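Local coordinates for fimbrial subunit type 1 (Actinomyces oris, PDB 3UXF), which serves as the major structural subunit that builds the type 1 fimbriae on the surface of a Gram-positive bacterium, at residues Arg219-Tyr223 and Arg280-Ser284; Glu264-Trp270 and Pro335-Ile341; Ile150-Phe155 and Val176-Leu182; Ala194-Gly198 and Ile422-Arg426. One frame throughout, in Å; residues are numbered along the deposited sequence.

Contact 1 (Arg219-Tyr223 and Arg280-Ser284)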
loop_
_atom_site.group_PDB
_atom_site.type_symbol
_atom_site.label_atom_id
_atom_site.label_comp_id
_atom_site.label_asym_id
_atom_site.label_seq_id
_atom_site.Cartn_x
_atom_site.Cartn_y
_atom_site.Cartn_z
ATOM N N ARG A 219 21.276 -14.139 7.057
ATOM C CA ARG A 219 19.997 -14.579 6.516
ATOM C C ARG A 219 18.909 -13.788 7.194
ATOM O O ARG A 219 18.949 -13.582 8.405
ATOM C CB ARG A 219 19.779 -16.062 6.817
ATOM C CG ARG A 219 20.820 -17.007 6.231
ATOM C CD ARG A 219 20.718 -17.009 4.722
ATOM N NE ARG A 219 21.561 -18.039 4.117
ATOM C CZ ARG A 219 22.800 -17.830 3.678
ATOM N NH1 ARG A 219 23.355 -16.628 3.765
ATOM N NH2 ARG A 219 23.483 -18.840 3.145
ATOM N N ILE A 220 17.921 -13.357 6.418
ATOM C CA ILE A 220 16.697 -12.840 7.029
ATOM C C ILE A 220 16.108 -13.928 7.917
ATOM O O ILE A 220 15.986 -15.090 7.501
ATOM C CB ILE A 220 15.697 -12.468 5.933
ATOM C CG1 ILE A 220 16.192 -11.234 5.186
ATOM C CG2 ILE A 220 14.309 -12.238 6.581
ATOM C CD1 ILE A 220 15.585 -11.063 3.744
ATOM N N LYS A 221 15.780 -13.572 9.157
ATOM C CA LYS A 221 15.306 -14.552 10.136
ATOM C C LYS A 221 13.788 -14.640 10.253
ATOM O O LYS A 221 13.253 -15.642 10.714
ATOM C CB LYS A 221 15.914 -14.271 11.511
ATOM C CG LYS A 221 17.422 -14.142 11.495
ATOM C CD LYS A 221 18.086 -15.482 11.262
ATOM C CE LYS A 221 19.502 -15.489 11.807
ATOM N NZ LYS A 221 19.822 -14.230 12.536
ATOM N N ARG A 222 13.105 -13.582 9.843
ATOM C CA ARG A 222 11.652 -13.562 9.845
ATOM C C ARG A 222 11.164 -12.619 8.760
ATOM O O ARG A 222 11.655 -11.505 8.629
ATOM C CB ARG A 222 11.097 -13.132 11.205
ATOM C CG ARG A 222 9.575 -13.042 11.236
ATOM C CD ARG A 222 9.045 -12.630 12.600
ATOM N NE ARG A 222 7.597 -12.801 12.694
ATOM C CZ ARG A 222 6.840 -12.259 13.641
ATOM N NH1 ARG A 222 7.389 -11.508 14.582
ATOM N NH2 ARG A 222 5.532 -12.471 13.647
ATOM N N TYR A 223 10.198 -13.079 7.978
ATOM C CA TYR A 223 9.616 -12.261 6.931
ATOM C C TYR A 223 8.163 -12.657 6.748
ATOM O O TYR A 223 7.861 -13.709 6.197
ATOM C CB TYR A 223 10.390 -12.412 5.620
ATOM C CG TYR A 223 10.115 -11.314 4.619
ATOM C CD1 TYR A 223 10.933 -10.198 4.539
ATOM C CD2 TYR A 223 9.035 -11.394 3.754
ATOM C CE1 TYR A 223 10.685 -9.196 3.626
ATOM C CE2 TYR A 223 8.777 -10.399 2.841
ATOM C CZ TYR A 223 9.602 -9.301 2.778
ATOM O OH TYR A 223 9.345 -8.310 1.863
ATOM N N ARG A 280 13.043 -17.632 3.112
ATOM C CA ARG A 280 13.840 -16.530 3.562
ATOM C C ARG A 280 15.220 -16.513 2.916
ATOM O O ARG A 280 15.757 -15.441 2.599
ATOM C CB ARG A 280 13.982 -16.564 5.082
ATOM C CG ARG A 280 12.661 -16.288 5.816
ATOM C CD ARG A 280 12.926 -16.145 7.358
ATOM N NE ARG A 280 13.577 -17.307 7.975
ATOM C CZ ARG A 280 12.928 -18.329 8.531
ATOM N NH1 ARG A 280 11.602 -18.352 8.545
ATOM N NH2 ARG A 280 13.600 -19.340 9.080
ATOM N N ARG A 281 15.750 -17.707 2.695
ATOM C CA ARG A 281 17.055 -17.825 2.056
ATOM C C ARG A 281 16.953 -17.312 0.619
ATOM O O ARG A 281 17.763 -16.495 0.180
ATOM C CB ARG A 281 17.560 -19.269 2.093
ATOM C CG ARG A 281 19.036 -19.342 1.565
ATOM C CD ARG A 281 19.390 -20.719 0.988
ATOM N NE ARG A 281 18.522 -21.046 -0.148
ATOM C CZ ARG A 281 18.647 -20.525 -1.360
ATOM N NH1 ARG A 281 19.613 -19.662 -1.630
ATOM N NH2 ARG A 281 17.777 -20.873 -2.320
ATOM N N LYS A 282 15.897 -17.717 -0.098
ATOM C CA LYS A 282 15.741 -17.219 -1.446
ATOM C C LYS A 282 15.611 -15.707 -1.461
ATOM O O LYS A 282 16.199 -15.038 -2.303
ATOM C CB LYS A 282 14.504 -17.844 -2.112
ATOM C CG LYS A 282 14.604 -19.295 -2.500
ATOM C CD LYS A 282 13.349 -19.636 -3.294
ATOM C CE LYS A 282 13.356 -21.010 -3.952
ATOM N NZ LYS A 282 13.291 -22.195 -3.040
ATOM N N ALA A 283 14.795 -15.146 -0.556
ATOM C CA ALA A 283 14.673 -13.712 -0.506
ATOM C C ALA A 283 15.986 -12.989 -0.166
ATOM O O ALA A 283 16.265 -11.935 -0.724
ATOM C CB ALA A 283 13.548 -13.296 0.458
ATOM N N SER A 284 16.723 -13.502 0.819
ATOM C CA SER A 284 17.971 -12.883 1.235
ATOM C C SER A 284 18.917 -12.783 0.030
ATOM O O SER A 284 19.501 -11.738 -0.241
ATOM C CB SER A 284 18.619 -13.726 2.331
ATOM O OG SER A 284 17.790 -13.793 3.485
HETATM O O HOH W 1 16.410 -17.779 8.081
HETATM O O HOH W 2 9.486 -15.907 8.255
#
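I220 and K221 rest against R280 and S284 in a loop-on-helix contact within this beta-sandwich pilin: the loop that leads into strand 224-229 lies across helix 277-288, with a backbone-to-serine hydrogen bond and two bridging waters. The bond runs from I220 N to S284 OG at 3.0 Å, nearly straight at 164°. The same oxygen accepts this bond while donating its own proton one turn back, from S284 OG to R280 O at 2.8 Å. With OG beside its own backbone N (chi1 -62°), the hydroxyl reaches R280 O, which thus takes S284 N and S284 OG from opposite faces of its plane. I220 suits the buried side, where its CD1 covers S284 and reaches toward A283, which packs in turn on L275. R280 is long enough to run alongside the I220 and K221 carbonyls. Its methylene CD touches I220 O at 3.2 Å, and the bend at chi3 (-57°) brings one face of the guanidinium under K221 O, while I220 O and a water lie in plane at the edge. R219 and R281 run side by side with their guanidinium planes nearly perpendicular; R219 is held by Y214, R281 by E278 and E285. The edge water joins I220 O to R280 NE, the latter at 2.9 Å; a second accepts from Y223 N at 2.9 Å and from R280 NH1 at 3.2 Å.

Contact 2 (Glu264-Trp270 and Pro335-Ile341)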
loop_
_atom_site.group_PDB
_atom_site.type_symbol
_atom_site.label_atom_id
_atom_site.label_comp_id
_atom_site.label_asym_id
_atom_site.label_seq_id
_atom_site.Cartn_x
_atom_site.Cartn_y
_atom_site.Cartn_z
ATOM N N GLU A 264 -9.316 -15.973 12.433
ATOM C CA GLU A 264 -10.417 -15.093 12.746
ATOM C C GLU A 264 -9.961 -13.957 13.656
ATOM O O GLU A 264 -9.180 -14.145 14.582
ATOM C CB GLU A 264 -11.504 -15.902 13.448
ATOM C CG GLU A 264 -12.469 -16.598 12.534
ATOM C CD GLU A 264 -13.869 -16.066 12.748
ATOM O OE1 GLU A 264 -14.445 -16.364 13.823
ATOM O OE2 GLU A 264 -14.369 -15.318 11.868
ATOM N N GLY A 265 -10.484 -12.767 13.420
ATOM C CA GLY A 265 -10.172 -11.645 14.248
ATOM C C GLY A 265 -11.427 -11.039 14.848
ATOM O O GLY A 265 -12.560 -11.555 14.680
ATOM N N LYS A 266 -11.216 -9.924 15.521
ATOM C CA LYS A 266 -12.288 -9.258 16.256
ATOM C C LYS A 266 -13.206 -8.515 15.309
ATOM O O LYS A 266 -14.393 -8.825 15.233
ATOM C CB LYS A 266 -11.688 -8.316 17.303
ATOM C CG LYS A 266 -12.678 -7.486 18.117
ATOM C CD LYS A 266 -11.876 -6.492 18.994
ATOM C CE LYS A 266 -12.745 -5.652 19.917
ATOM N NZ LYS A 266 -13.530 -4.623 19.187
ATOM N N ASP A 267 -12.642 -7.549 14.580
ATOM C CA ASP A 267 -13.405 -6.733 13.645
ATOM C C ASP A 267 -13.005 -7.024 12.207
ATOM O O ASP A 267 -13.609 -6.494 11.266
ATOM C CB ASP A 267 -13.174 -5.264 13.914
ATOM C CG ASP A 267 -13.782 -4.812 15.248
ATOM O OD1 ASP A 267 -14.769 -5.426 15.680
ATOM O OD2 ASP A 267 -13.256 -3.850 15.830
ATOM N N HIS A 268 -11.987 -7.858 12.067
ATOM C CA HIS A 268 -11.450 -8.241 10.758
ATOM C C HIS A 268 -11.004 -9.671 10.888
ATOM O O HIS A 268 -10.917 -10.208 11.997
ATOM C CB HIS A 268 -10.188 -7.428 10.474
ATOM C CG HIS A 268 -10.408 -5.958 10.553
ATOM N ND1 HIS A 268 -10.236 -5.239 11.716
ATOM C CD2 HIS A 268 -10.761 -5.065 9.600
ATOM C CE1 HIS A 268 -10.476 -3.962 11.473
ATOM N NE2 HIS A 268 -10.796 -3.833 10.201
ATOM N N ASN A 269 -10.673 -10.289 9.763
ATOM C CA ASN A 269 -9.884 -11.507 9.808
ATOM C C ASN A 269 -8.495 -11.213 9.297
ATOM O O ASN A 269 -8.165 -10.050 9.025
ATOM C CB ASN A 269 -10.530 -12.611 8.985
ATOM C CG ASN A 269 -11.899 -12.958 9.506
ATOM O OD1 ASN A 269 -12.094 -13.021 10.712
ATOM N ND2 ASN A 269 -12.862 -13.159 8.602
ATOM N N TRP A 270 -7.665 -12.253 9.278
ATOM C CA TRP A 270 -6.230 -12.035 9.119
ATOM C C TRP A 270 -5.602 -13.117 8.259
ATOM O O TRP A 270 -5.963 -14.295 8.342
ATOM C CB TRP A 270 -5.538 -12.032 10.488
ATOM C CG TRP A 270 -6.012 -10.963 11.357
ATOM C CD1 TRP A 270 -7.007 -11.053 12.314
ATOM C CD2 TRP A 270 -5.539 -9.617 11.394
ATOM N NE1 TRP A 270 -7.162 -9.844 12.925
ATOM C CE2 TRP A 270 -6.280 -8.939 12.390
ATOM C CE3 TRP A 270 -4.554 -8.907 10.691
ATOM C CZ2 TRP A 270 -6.077 -7.592 12.704
ATOM C CZ3 TRP A 270 -4.351 -7.555 11.024
ATOM C CH2 TRP A 270 -5.115 -6.919 12.014
ATOM N N PRO A 335 -4.320 -13.681 16.541
ATOM C CA PRO A 335 -4.429 -12.226 16.479
ATOM C C PRO A 335 -5.157 -11.717 17.686
ATOM O O PRO A 335 -5.021 -10.552 17.967
ATOM C CB PRO A 335 -5.256 -11.966 15.212
ATOM C CG PRO A 335 -5.873 -13.231 14.865
ATOM C CD PRO A 335 -5.124 -14.363 15.518
ATOM N N GLY A 336 -5.922 -12.570 18.358
ATOM C CA GLY A 336 -6.668 -12.133 19.520
ATOM C C GLY A 336 -7.539 -10.954 19.139
ATOM O O GLY A 336 -8.242 -11.003 18.127
ATOM N N THR A 337 -7.508 -9.896 19.944
ATOM C CA THR A 337 -8.380 -8.761 19.693
ATOM C C THR A 337 -7.693 -7.633 18.915
ATOM O O THR A 337 -8.204 -6.520 18.881
ATOM C CB THR A 337 -8.983 -8.206 21.021
ATOM O OG1 THR A 337 -7.937 -7.681 21.839
ATOM C CG2 THR A 337 -9.695 -9.315 21.795
ATOM N N THR A 338 -6.559 -7.927 18.265
ATOM C CA THR A 338 -5.847 -6.929 17.448
ATOM C C THR A 338 -6.759 -6.286 16.396
ATOM O O THR A 338 -7.593 -6.967 15.791
ATOM C CB THR A 338 -4.669 -7.594 16.691
ATOM O OG1 THR A 338 -3.811 -8.265 17.631
ATOM C CG2 THR A 338 -3.851 -6.560 15.898
ATOM N N THR A 339 -6.595 -4.988 16.185
ATOM C CA THR A 339 -7.337 -4.289 15.128
ATOM C C THR A 339 -6.398 -3.526 14.205
ATOM O O THR A 339 -6.728 -3.283 13.058
ATOM C CB THR A 339 -8.337 -3.271 15.688
ATOM O OG1 THR A 339 -7.651 -2.412 16.617
ATOM C CG2 THR A 339 -9.492 -3.984 16.384
ATOM N N ASP A 340 -5.252 -3.095 14.709
ATOM C CA ASP A 340 -4.330 -2.347 13.866
ATOM C C ASP A 340 -3.419 -3.290 13.052
ATOM O O ASP A 340 -3.025 -4.336 13.542
ATOM C CB ASP A 340 -3.474 -1.406 14.711
ATOM C CG ASP A 340 -2.930 -0.239 13.903
ATOM O OD1 ASP A 340 -2.967 -0.310 12.649
ATOM O OD2 ASP A 340 -2.476 0.756 14.517
ATOM N N ILE A 341 -3.100 -2.931 11.811
ATOM C CA ILE A 341 -2.171 -3.760 11.020
ATOM C C ILE A 341 -0.808 -3.817 11.714
ATOM O O ILE A 341 -0.304 -2.784 12.160
ATOM C CB ILE A 341 -1.994 -3.224 9.568
ATOM C CG1 ILE A 341 -1.226 -4.225 8.684
ATOM C CG2 ILE A 341 -1.305 -1.899 9.558
ATOM C CD1 ILE A 341 -2.147 -5.363 8.137
HETATM O O HOH W 3 -8.394 -9.442 15.737
HETATM O O HOH W 4 -9.895 -6.887 14.167
#
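The indole of W270 receives P335 on one face: P335 CB stands 3.8 Å from the centroid of the five-membered ring, 27° off its normal, a CH-pi contact with the two side chains running antiparallel past one another. At the indole's rim, near its plane, come T338 O, T339 O and the methyl CD1 of I341, while the T338 side chain crosses the indole at about a right angle, its CG2 near CZ2 and CH2. W330 meets the same indole at an inclined angle. A wide, flat residue suits this place because it can serve a proline, carbonyls and methyls at once. The smaller ring of H268 has a water in plane at its edge, 3.0 Å from H268 ND1. No direct hydrogen bond joins the segments; water carries the polar part. One water accepts from K266 N and from W270 NE1, the latter at 3.1 Å, and donates to G336 O and to T338 O, the last at 2.6 Å. The water beside H268 links D267 N to T338 O too. K266 passes its extended chain slantwise over T337, with CD 3.7 Å from T337 O, before NZ turns to D267 in a weak salt bridge. P335 O is gripped by both T338 N and T338 OG1. The arrangement sets the connection of the hairpin formed by strands 258-264 and 269-275 against a type II' beta turn, P335 to T338, with glycine at the positive-phi position.

Contact 3 (Ile150-Phe155 and Val176-Leu182)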
loop_
_atom_site.group_PDB
_atom_site.type_symbol
_atom_site.label_atom_id
_atom_site.label_comp_id
_atom_site.label_asym_id
_atom_site.label_seq_id
_atom_site.Cartn_x
_atom_site.Cartn_y
_atom_site.Cartn_z
ATOM N N ILE A 150 10.087 2.655 8.771
ATOM C CA ILE A 150 11.207 1.989 8.126
ATOM C C ILE A 150 12.566 2.457 8.720
ATOM O O ILE A 150 12.821 3.650 8.728
ATOM C CB ILE A 150 11.205 2.293 6.622
ATOM C CG1 ILE A 150 9.907 1.749 6.001
ATOM C CG2 ILE A 150 12.390 1.602 5.925
ATOM C CD1 ILE A 150 9.668 2.259 4.601
ATOM N N PRO A 151 13.401 1.517 9.188
ATOM C CA PRO A 151 14.671 1.958 9.792
ATOM C C PRO A 151 15.600 2.593 8.779
ATOM O O PRO A 151 15.632 2.219 7.591
ATOM C CB PRO A 151 15.325 0.653 10.257
ATOM C CG PRO A 151 14.263 -0.347 10.290
ATOM C CD PRO A 151 13.270 0.057 9.230
ATOM N N ALA A 152 16.388 3.550 9.260
ATOM C CA ALA A 152 17.515 4.056 8.476
ATOM C C ALA A 152 18.653 3.046 8.346
ATOM O O ALA A 152 18.864 2.194 9.224
ATOM C CB ALA A 152 18.041 5.366 9.116
ATOM N N GLU A 153 19.437 3.168 7.270
ATOM C CA GLU A 153 20.653 2.374 7.138
ATOM C C GLU A 153 21.726 2.945 8.037
ATOM O O GLU A 153 21.810 4.150 8.155
ATOM C CB GLU A 153 21.171 2.430 5.715
ATOM C CG GLU A 153 20.255 1.702 4.738
ATOM C CD GLU A 153 20.928 1.393 3.404
ATOM O OE1 GLU A 153 21.774 2.213 2.938
ATOM O OE2 GLU A 153 20.597 0.322 2.826
ATOM N N ASP A 154 22.518 2.082 8.648
ATOM C CA ASP A 154 23.678 2.543 9.431
ATOM C C ASP A 154 24.621 3.330 8.524
ATOM O O ASP A 154 24.777 3.034 7.317
ATOM C CB ASP A 154 24.478 1.370 10.006
ATOM C CG ASP A 154 23.749 0.598 11.103
ATOM O OD1 ASP A 154 22.679 1.012 11.582
ATOM O OD2 ASP A 154 24.325 -0.434 11.514
ATOM N N PHE A 155 25.336 4.286 9.112
ATOM C CA PHE A 155 26.261 5.057 8.315
ATOM C C PHE A 155 27.354 5.629 9.200
ATOM O O PHE A 155 27.234 5.603 10.435
ATOM C CB PHE A 155 25.529 6.150 7.533
ATOM C CG PHE A 155 24.889 7.201 8.397
ATOM C CD1 PHE A 155 25.557 8.389 8.669
ATOM C CD2 PHE A 155 23.611 7.018 8.915
ATOM C CE1 PHE A 155 24.984 9.359 9.455
ATOM C CE2 PHE A 155 23.025 7.985 9.689
ATOM C CZ PHE A 155 23.719 9.174 9.972
ATOM N N VAL A 176 22.860 15.278 8.740
ATOM C CA VAL A 176 22.763 14.099 7.897
ATOM C C VAL A 176 21.313 13.674 7.701
ATOM O O VAL A 176 20.500 13.758 8.618
ATOM C CB VAL A 176 23.589 12.923 8.461
ATOM C CG1 VAL A 176 25.074 13.214 8.337
ATOM C CG2 VAL A 176 23.218 12.659 9.907
ATOM N N TYR A 177 21.003 13.228 6.490
ATOM C CA TYR A 177 19.671 12.751 6.143
ATOM C C TYR A 177 19.793 11.293 5.727
ATOM O O TYR A 177 19.998 10.991 4.555
ATOM C CB TYR A 177 19.084 13.581 5.001
ATOM C CG TYR A 177 18.934 15.050 5.325
ATOM C CD1 TYR A 177 17.697 15.586 5.652
ATOM C CD2 TYR A 177 20.029 15.899 5.308
ATOM C CE1 TYR A 177 17.556 16.924 5.950
ATOM C CE2 TYR A 177 19.899 17.237 5.605
ATOM C CZ TYR A 177 18.660 17.747 5.924
ATOM O OH TYR A 177 18.527 19.080 6.223
ATOM N N PRO A 178 19.688 10.394 6.699
ATOM C CA PRO A 178 19.872 8.964 6.444
ATOM C C PRO A 178 18.842 8.383 5.484
ATOM O O PRO A 178 17.727 8.884 5.370
ATOM C CB PRO A 178 19.727 8.335 7.831
ATOM C CG PRO A 178 18.969 9.319 8.626
ATOM C CD PRO A 178 19.335 10.665 8.101
ATOM N N LYS A 179 19.242 7.319 4.804
ATOM C CA LYS A 179 18.399 6.636 3.835
ATOM C C LYS A 179 17.624 5.486 4.476
ATOM O O LYS A 179 18.161 4.739 5.291
ATOM C CB LYS A 179 19.297 6.086 2.711
ATOM C CG LYS A 179 18.550 5.295 1.624
ATOM C CD LYS A 179 19.509 4.473 0.726
ATOM C CE LYS A 179 19.746 5.145 -0.629
ATOM N NZ LYS A 179 18.479 5.419 -1.381
ATOM N N ASN A 180 16.367 5.311 4.062
ATOM C CA ASN A 180 15.624 4.129 4.469
ATOM C C ASN A 180 16.217 2.813 3.988
ATOM O O ASN A 180 16.650 2.687 2.835
ATOM C CB ASN A 180 14.206 4.229 3.934
ATOM C CG ASN A 180 13.342 5.153 4.732
ATOM O OD1 ASN A 180 13.689 5.561 5.843
ATOM N ND2 ASN A 180 12.159 5.440 4.202
ATOM N N THR A 181 16.198 1.804 4.844
ATOM C CA THR A 181 16.660 0.488 4.454
ATOM C C THR A 181 15.728 -0.190 3.472
ATOM O O THR A 181 16.145 -1.116 2.772
ATOM C CB THR A 181 16.736 -0.458 5.661
ATOM O OG1 THR A 181 15.489 -0.448 6.368
ATOM C CG2 THR A 181 17.860 -0.025 6.604
ATOM N N LEU A 182 14.476 0.237 3.461
ATOM C CA LEU A 182 13.480 -0.376 2.569
ATOM C C LEU A 182 12.826 0.700 1.753
ATOM O O LEU A 182 12.420 1.725 2.288
ATOM C CB LEU A 182 12.388 -1.097 3.384
ATOM C CG LEU A 182 12.887 -2.180 4.344
ATOM C CD1 LEU A 182 11.733 -2.742 5.184
ATOM C CD2 LEU A 182 13.590 -3.333 3.611
HETATM O O HOH W 5 21.610 6.043 6.057
#
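A152 and N180 face each other as a single antiparallel, non-hydrogen-bonded pair, flanked by two short backbone bonds: T181 N to P151 O at 2.8 Å and E153 N to K179 O, also 2.8 Å. Both donors arrive nearly head-on to their carbonyls. Between them A152 CA comes within 3.3 Å of K179 O, a CA-H...O contact that such close backbones allow. Farther along, a water spans the gap, donating to E153 O and accepting from K179 N.

Apolar contacts line the rest. Small A152 lets its CB meet P178 CB at 3.6 Å. F155 CG is turned between its own backbone N and carbonyl carbon (chi1 65°), which brings the far end of the ring, CZ, to V176 CG2 at 3.5 Å and CE2 to P178. I150 crosses N180 and puts CG2 on L182 CB at 3.7 Å, while the aliphatic part of E153 slides past T181, CG to CG2. The amide of N180 is tied to E51.

The two segments adjoin different sheets of the N-terminal domain: F155 begins strand 155-159, paired through V140 with strand 136-144, and V176 ends strand 170-176 beside strand 44-48. At the other end, I150 and L182 both touch I344 of strand 344-362.

Contact 4 (Ala194-Gly198 and Ile422-Arg426)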
loop_
_atom_site.group_PDB
_atom_site.type_symbol
_atom_site.label_atom_id
_atom_site.label_comp_id
_atom_site.label_asym_id
_atom_site.label_seq_id
_atom_site.Cartn_x
_atom_site.Cartn_y
_atom_site.Cartn_z
ATOM N N ALA A 194 -14.677 -6.465 -11.642
ATOM C CA ALA A 194 -15.770 -6.718 -10.702
ATOM C C ALA A 194 -16.739 -5.526 -10.595
ATOM O O ALA A 194 -17.010 -5.022 -9.508
ATOM C CB ALA A 194 -15.171 -7.085 -9.311
ATOM N N PRO A 195 -17.364 -5.139 -11.713
ATOM C CA PRO A 195 -18.358 -4.068 -11.625
ATOM C C PRO A 195 -19.557 -4.495 -10.760
ATOM O O PRO A 195 -20.074 -3.699 -9.989
ATOM C CB PRO A 195 -18.776 -3.854 -13.089
ATOM C CG PRO A 195 -18.434 -5.177 -13.802
ATOM C CD PRO A 195 -17.173 -5.638 -13.088
ATOM N N GLY A 196 -19.985 -5.752 -10.885
ATOM C CA GLY A 196 -21.086 -6.238 -10.063
ATOM C C GLY A 196 -20.570 -6.766 -8.737
ATOM O O GLY A 196 -19.591 -7.522 -8.708
ATOM N N SER A 197 -21.260 -6.454 -7.651
ATOM C CA SER A 197 -20.817 -6.922 -6.347
ATOM C C SER A 197 -20.869 -8.433 -6.290
ATOM O O SER A 197 -21.764 -9.074 -6.848
ATOM C CB SER A 197 -21.655 -6.310 -5.209
ATOM O OG SER A 197 -23.047 -6.626 -5.363
ATOM N N GLY A 198 -19.890 -8.968 -5.573
ATOM C CA GLY A 198 -19.793 -10.403 -5.411
ATOM C C GLY A 198 -18.838 -11.071 -6.374
ATOM O O GLY A 198 -18.516 -12.246 -6.213
ATOM N N ILE A 422 -30.953 -2.336 -7.493
ATOM C CA ILE A 422 -29.883 -3.069 -8.153
ATOM C C ILE A 422 -28.674 -2.938 -7.222
ATOM O O ILE A 422 -28.040 -1.870 -7.122
ATOM C CB ILE A 422 -29.602 -2.496 -9.540
ATOM C CG1 ILE A 422 -30.885 -2.595 -10.397
ATOM C CG2 ILE A 422 -28.451 -3.253 -10.179
ATOM C CD1 ILE A 422 -30.755 -1.967 -11.750
ATOM N N ASN A 423 -28.389 -4.022 -6.494
ATOM C CA ASN A 423 -27.378 -4.004 -5.444
ATOM C C ASN A 423 -26.290 -5.004 -5.739
ATOM O O ASN A 423 -26.592 -6.198 -5.735
ATOM C CB ASN A 423 -28.002 -4.466 -4.122
ATOM C CG ASN A 423 -29.122 -3.559 -3.634
ATOM O OD1 ASN A 423 -29.082 -2.333 -3.849
ATOM N ND2 ASN A 423 -30.092 -4.131 -2.968
ATOM N N TYR A 424 -25.035 -4.607 -5.957
ATOM C CA TYR A 424 -24.556 -3.233 -5.964
ATOM C C TYR A 424 -23.567 -3.110 -7.119
ATOM O O TYR A 424 -23.020 -4.109 -7.573
ATOM C CB TYR A 424 -23.830 -2.922 -4.655
ATOM C CG TYR A 424 -24.633 -3.243 -3.418
ATOM C CD1 TYR A 424 -25.449 -2.289 -2.835
ATOM C CD2 TYR A 424 -24.577 -4.500 -2.836
ATOM C CE1 TYR A 424 -26.186 -2.573 -1.711
ATOM C CE2 TYR A 424 -25.317 -4.795 -1.708
ATOM C CZ TYR A 424 -26.120 -3.825 -1.151
ATOM O OH TYR A 424 -26.862 -4.098 -0.030
ATOM N N LEU A 425 -23.332 -1.885 -7.581
ATOM C CA LEU A 425 -22.422 -1.647 -8.695
ATOM C C LEU A 425 -21.215 -0.809 -8.285
ATOM O O LEU A 425 -21.351 0.170 -7.561
ATOM C CB LEU A 425 -23.158 -0.952 -9.841
ATOM C CG LEU A 425 -24.037 -1.839 -10.723
ATOM C CD1 LEU A 425 -25.095 -1.010 -11.427
ATOM C CD2 LEU A 425 -23.190 -2.596 -11.724
ATOM N N ARG A 426 -20.039 -1.202 -8.760
ATOM C CA ARG A 426 -18.815 -0.468 -8.468
ATOM C C ARG A 426 -18.871 0.901 -9.130
ATOM O O ARG A 426 -19.344 1.029 -10.251
ATOM C CB ARG A 426 -17.593 -1.238 -8.970
ATOM C CG ARG A 426 -16.344 -1.075 -8.106
ATOM C CD ARG A 426 -15.077 -1.101 -8.952
ATOM N NE ARG A 426 -15.164 -0.114 -10.019
ATOM C CZ ARG A 426 -15.258 -0.410 -11.308
ATOM N NH1 ARG A 426 -15.247 -1.674 -11.707
ATOM N NH2 ARG A 426 -15.360 0.562 -12.200
#
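S197 lies against the rim of the Y424 ring, its OG 3.6 Å from CD2 and close to the ring plane, and the same oxygen accepts from Y424 N at 2.9 Å. That double role depends on the serine's first torsion: at 58° it sets OG between the backbone N and the carbonyl carbon, within reach of Y424 N. A serine suits the place, since a short hydroxyl can take a main-chain N-H where the two backbones have begun to part. The main chains themselves pair through S197 N to Y424 O at 2.9 Å and R426 N to P195 O at 2.8 Å, the latter in the carbonyl plane with an N-H...O angle of 165°. These bonds bracket G196 and L425, an antiparallel, non-hydrogen-bonded pair, and L425 CA adds a CA-H...O contact to P195 O at 3.4 Å. P195, having no N-H of its own, contributes its carbonyl alone. The peptide bond before Y424 is cis, and N423 CB sits over the centre of the tyrosine's face, 3.3 Å above it. R426 lays CB against P195 O and bends back so that NH1 nears P195 CA at 3.9 Å; NE is bound by Y430 O.

Strand 419-426 has strand 344-362 along one edge, bonded through V356 and G354; along the other runs this loop between strands 185-190 and 201-208, whose S197 also pairs with G407. P195 fits against Y445 of strand 444-451 and E381 of strand 376-385.

Overall arrangement
From the N terminus, contact 3 comes first, closing a short loop of 20 residues inside the N-terminal domain before any other contact opens. Contact 4 opens next, at 194-198, and closes only at 422-426, so its loop of 223 residues encloses both contact 1 and contact 2. Those two cross: 219-223, 264-270, 280-284 and 335-341 alternate along the chain, and strand 269-275 runs straight on toward helix 277-288. Contacts 2 and 4 reach the same branched sheet, about 27 Å apart between centres. On opposite sides of the chain's centre, contact 3 joins two loops of the N-terminal domain, and contact 4 joins the loop between strands 185-190 and 201-208 to a strand of the prealbumin-like region.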